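Local coordinates for protein multisubunit Na+/H+ antiporter, D subunit (Anoxybacillus flavithermus, PDB 6Z16) that probably serves as an antiporter-like membrane subunit of the Mrp complex, which exchanges sodium ions for protons across the cell membrane, at residues D[229-238]-D[295-305]. Numbering follows the deposited sequence.
Sequences LPGAYYAPPT and DMRYIVIYNII
R297 reaches from helix 296-305 to backbone carbonyls of residues 233-236. Both segments belong to the transmembrane part of the Mrp antiporter fold, related to the membrane subunits of complex I. The short helix axes cross at 129° and come within 10.0 Å. The CB of R297 starts toward the 229-238 segment. CD then passes the Y234 ring, 4.2 Å from CE1. The chain bends at chi3, and NE comes to lie 4.0 Å from Y234 CD1, obliquely to that ring. At the tip, NH2 donates to P236 O at 2.6 Å. This bond runs in the carbonyl plane and close to the guanidinium plane, with an N-H...O angle of 152°. NH2 also makes weak, bent bonds to Y233 O and Y234 O. A leucine here would probably leave P236 O without this donor and let the 233-236 backbone shift. Beside the arginine, the rings of Y234 and Y298 lie nearly parallel, 17° apart, but slid so far that they barely overlap. Y293 stacks on Y298. Farther along, I301 points at the helix and packs on L229 and Y233. P230 and Y302 touch M609 of a neighbouring subunit. Within this chain, P230 CG rests 3.5 Å from Y302 OH, the two side chains crossing at about a right angle.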
# COMPACT_ATOMS: atom_id res chain seq x y z
N LEU D 229 -18.81 -57.02 31.25
CA LEU D 229 -17.88 -56.72 32.34
C LEU D 229 -16.90 -57.83 32.77
O LEU D 229 -15.77 -57.47 33.13
CB LEU D 229 -18.69 -56.20 33.53
CG LEU D 229 -17.97 -55.48 34.67
CD1 LEU D 229 -18.79 -54.33 35.13
CD2 LEU D 229 -17.76 -56.39 35.83
N PRO D 230 -17.24 -59.14 32.79
CA PRO D 230 -16.22 -60.14 33.17
C PRO D 230 -14.96 -60.18 32.32
O PRO D 230 -13.85 -60.13 32.88
CB PRO D 230 -16.99 -61.45 33.10
CG PRO D 230 -18.33 -61.08 33.50
CD PRO D 230 -18.58 -59.75 32.89
N GLY D 231 -15.06 -60.26 30.99
CA GLY D 231 -13.86 -60.28 30.17
C GLY D 231 -13.13 -58.95 30.15
O GLY D 231 -11.89 -58.90 30.18
N ALA D 232 -13.90 -57.85 30.14
CA ALA D 232 -13.33 -56.51 30.12
C ALA D 232 -12.53 -56.23 31.38
O ALA D 232 -11.49 -55.57 31.33
CB ALA D 232 -14.44 -55.47 29.96
N TYR D 233 -12.99 -56.71 32.53
CA TYR D 233 -12.19 -56.52 33.73
C TYR D 233 -11.22 -57.67 33.97
O TYR D 233 -10.37 -57.56 34.85
CB TYR D 233 -13.07 -56.32 34.96
CG TYR D 233 -13.75 -54.97 35.03
CD1 TYR D 233 -13.51 -53.98 34.08
CD2 TYR D 233 -14.57 -54.65 36.10
CE1 TYR D 233 -14.12 -52.75 34.16
CE2 TYR D 233 -15.18 -53.42 36.19
CZ TYR D 233 -14.95 -52.47 35.22
OH TYR D 233 -15.56 -51.25 35.30
N TYR D 234 -11.32 -58.76 33.22
CA TYR D 234 -10.26 -59.75 33.27
C TYR D 234 -9.03 -59.32 32.49
O TYR D 234 -7.94 -59.82 32.75
CB TYR D 234 -10.78 -61.09 32.75
CG TYR D 234 -9.84 -62.24 32.99
CD1 TYR D 234 -9.71 -62.79 34.26
CD2 TYR D 234 -9.09 -62.78 31.96
CE1 TYR D 234 -8.85 -63.84 34.49
CE2 TYR D 234 -8.23 -63.83 32.19
CZ TYR D 234 -8.11 -64.35 33.46
OH TYR D 234 -7.26 -65.40 33.69
N ALA D 235 -9.19 -58.39 31.54
CA ALA D 235 -8.07 -57.87 30.75
C ALA D 235 -7.00 -57.01 31.45
O ALA D 235 -5.82 -57.35 31.33
CB ALA D 235 -8.63 -57.09 29.56
N PRO D 236 -7.32 -55.89 32.14
CA PRO D 236 -6.29 -54.86 32.37
C PRO D 236 -5.32 -55.24 33.48
O PRO D 236 -5.54 -56.22 34.19
CB PRO D 236 -7.12 -53.64 32.79
CG PRO D 236 -8.22 -54.22 33.51
CD PRO D 236 -8.57 -55.50 32.82
N PRO D 237 -4.22 -54.50 33.64
CA PRO D 237 -3.33 -54.72 34.79
C PRO D 237 -3.96 -54.25 36.10
O PRO D 237 -5.02 -53.62 36.13
CB PRO D 237 -2.08 -53.91 34.45
CG PRO D 237 -2.09 -53.82 32.98
CD PRO D 237 -3.53 -53.71 32.60
N THR D 238 -3.24 -54.53 37.19
CA THR D 238 -3.84 -54.51 38.52
C THR D 238 -4.22 -53.11 39.04
O THR D 238 -5.36 -52.97 39.52
CB THR D 238 -2.93 -55.26 39.51
OG1 THR D 238 -2.83 -56.63 39.12
CG2 THR D 238 -3.48 -55.17 40.92
N ASP D 295 -11.22 -68.68 40.45
CA ASP D 295 -10.28 -67.71 39.91
C ASP D 295 -10.52 -66.39 40.62
O ASP D 295 -11.67 -65.94 40.70
CB ASP D 295 -10.49 -67.56 38.40
CG ASP D 295 -9.34 -66.88 37.72
OD1 ASP D 295 -8.37 -66.54 38.41
OD2 ASP D 295 -9.40 -66.68 36.49
N MET D 296 -9.45 -65.76 41.12
CA MET D 296 -9.58 -64.66 42.08
C MET D 296 -10.22 -63.42 41.45
O MET D 296 -11.11 -62.80 42.05
CB MET D 296 -8.21 -64.30 42.66
CG MET D 296 -7.61 -65.33 43.57
SD MET D 296 -6.11 -64.79 44.41
CE MET D 296 -4.91 -64.93 43.10
N ARG D 297 -9.76 -63.06 40.25
CA ARG D 297 -10.26 -61.87 39.57
C ARG D 297 -11.75 -62.00 39.26
O ARG D 297 -12.51 -61.05 39.47
CB ARG D 297 -9.46 -61.61 38.29
CG ARG D 297 -8.02 -61.18 38.53
CD ARG D 297 -7.20 -61.20 37.25
NE ARG D 297 -7.46 -60.13 36.31
CZ ARG D 297 -6.69 -59.06 36.16
NH1 ARG D 297 -5.59 -58.92 36.89
NH2 ARG D 297 -6.99 -58.14 35.26
N TYR D 298 -12.18 -63.18 38.81
CA TYR D 298 -13.60 -63.40 38.55
C TYR D 298 -14.45 -63.33 39.81
O TYR D 298 -15.58 -62.84 39.76
CB TYR D 298 -13.82 -64.75 37.87
CG TYR D 298 -13.48 -64.77 36.41
CD1 TYR D 298 -14.30 -64.14 35.49
CD2 TYR D 298 -12.36 -65.43 35.95
CE1 TYR D 298 -14.00 -64.16 34.15
CE2 TYR D 298 -12.05 -65.46 34.61
CZ TYR D 298 -12.88 -64.82 33.72
OH TYR D 298 -12.59 -64.83 32.38
N ILE D 299 -13.90 -63.79 40.94
CA ILE D 299 -14.62 -63.71 42.21
C ILE D 299 -14.85 -62.25 42.59
O ILE D 299 -15.97 -61.86 42.93
CB ILE D 299 -13.86 -64.48 43.29
CG1 ILE D 299 -13.92 -65.98 43.00
CG2 ILE D 299 -14.44 -64.22 44.66
CD1 ILE D 299 -12.93 -66.80 43.75
N VAL D 300 -13.81 -61.42 42.46
CA VAL D 300 -13.98 -60.01 42.84
C VAL D 300 -14.88 -59.27 41.84
O VAL D 300 -15.64 -58.37 42.23
CB VAL D 300 -12.60 -59.35 42.99
CG1 VAL D 300 -12.72 -57.94 43.54
CG2 VAL D 300 -11.73 -60.17 43.90
N ILE D 301 -14.85 -59.68 40.56
CA ILE D 301 -15.72 -59.09 39.53
C ILE D 301 -17.19 -59.37 39.83
O ILE D 301 -18.05 -58.47 39.80
CB ILE D 301 -15.30 -59.63 38.15
CG1 ILE D 301 -14.04 -58.94 37.64
CG2 ILE D 301 -16.41 -59.53 37.14
CD1 ILE D 301 -13.36 -59.70 36.54
N TYR D 302 -17.52 -60.62 40.16
CA TYR D 302 -18.90 -60.91 40.49
C TYR D 302 -19.31 -60.36 41.85
O TYR D 302 -20.50 -60.10 42.07
CB TYR D 302 -19.16 -62.40 40.37
CG TYR D 302 -19.29 -62.83 38.93
CD1 TYR D 302 -20.46 -62.60 38.23
CD2 TYR D 302 -18.24 -63.45 38.27
CE1 TYR D 302 -20.58 -62.98 36.92
CE2 TYR D 302 -18.35 -63.82 36.96
CZ TYR D 302 -19.53 -63.59 36.29
OH TYR D 302 -19.65 -63.98 34.98
N ASN D 303 -18.35 -60.09 42.75
CA ASN D 303 -18.71 -59.36 43.96
C ASN D 303 -19.03 -57.89 43.66
O ASN D 303 -19.88 -57.31 44.35
CB ASN D 303 -17.61 -59.45 45.02
CG ASN D 303 -17.49 -60.83 45.60
OD1 ASN D 303 -16.41 -61.41 45.65
ND2 ASN D 303 -18.60 -61.40 45.98
N ILE D 304 -18.37 -57.30 42.66
CA ILE D 304 -18.77 -55.97 42.18
C ILE D 304 -20.21 -55.99 41.71
O ILE D 304 -21.01 -55.12 42.08
CB ILE D 304 -17.85 -55.48 41.04
CG1 ILE D 304 -16.41 -55.30 41.49
CG2 ILE D 304 -18.34 -54.17 40.46
CD1 ILE D 304 -15.52 -55.11 40.31
N ILE D 305 -20.56 -57.00 40.91
CA ILE D 305 -21.92 -57.10 40.36
C ILE D 305 -22.96 -57.26 41.47
O ILE D 305 -24.01 -56.59 41.47
CB ILE D 305 -22.00 -58.24 39.33
CG1 ILE D 305 -21.07 -57.95 38.16
CG2 ILE D 305 -23.41 -58.41 38.82
CD1 ILE D 305 -20.94 -59.10 37.20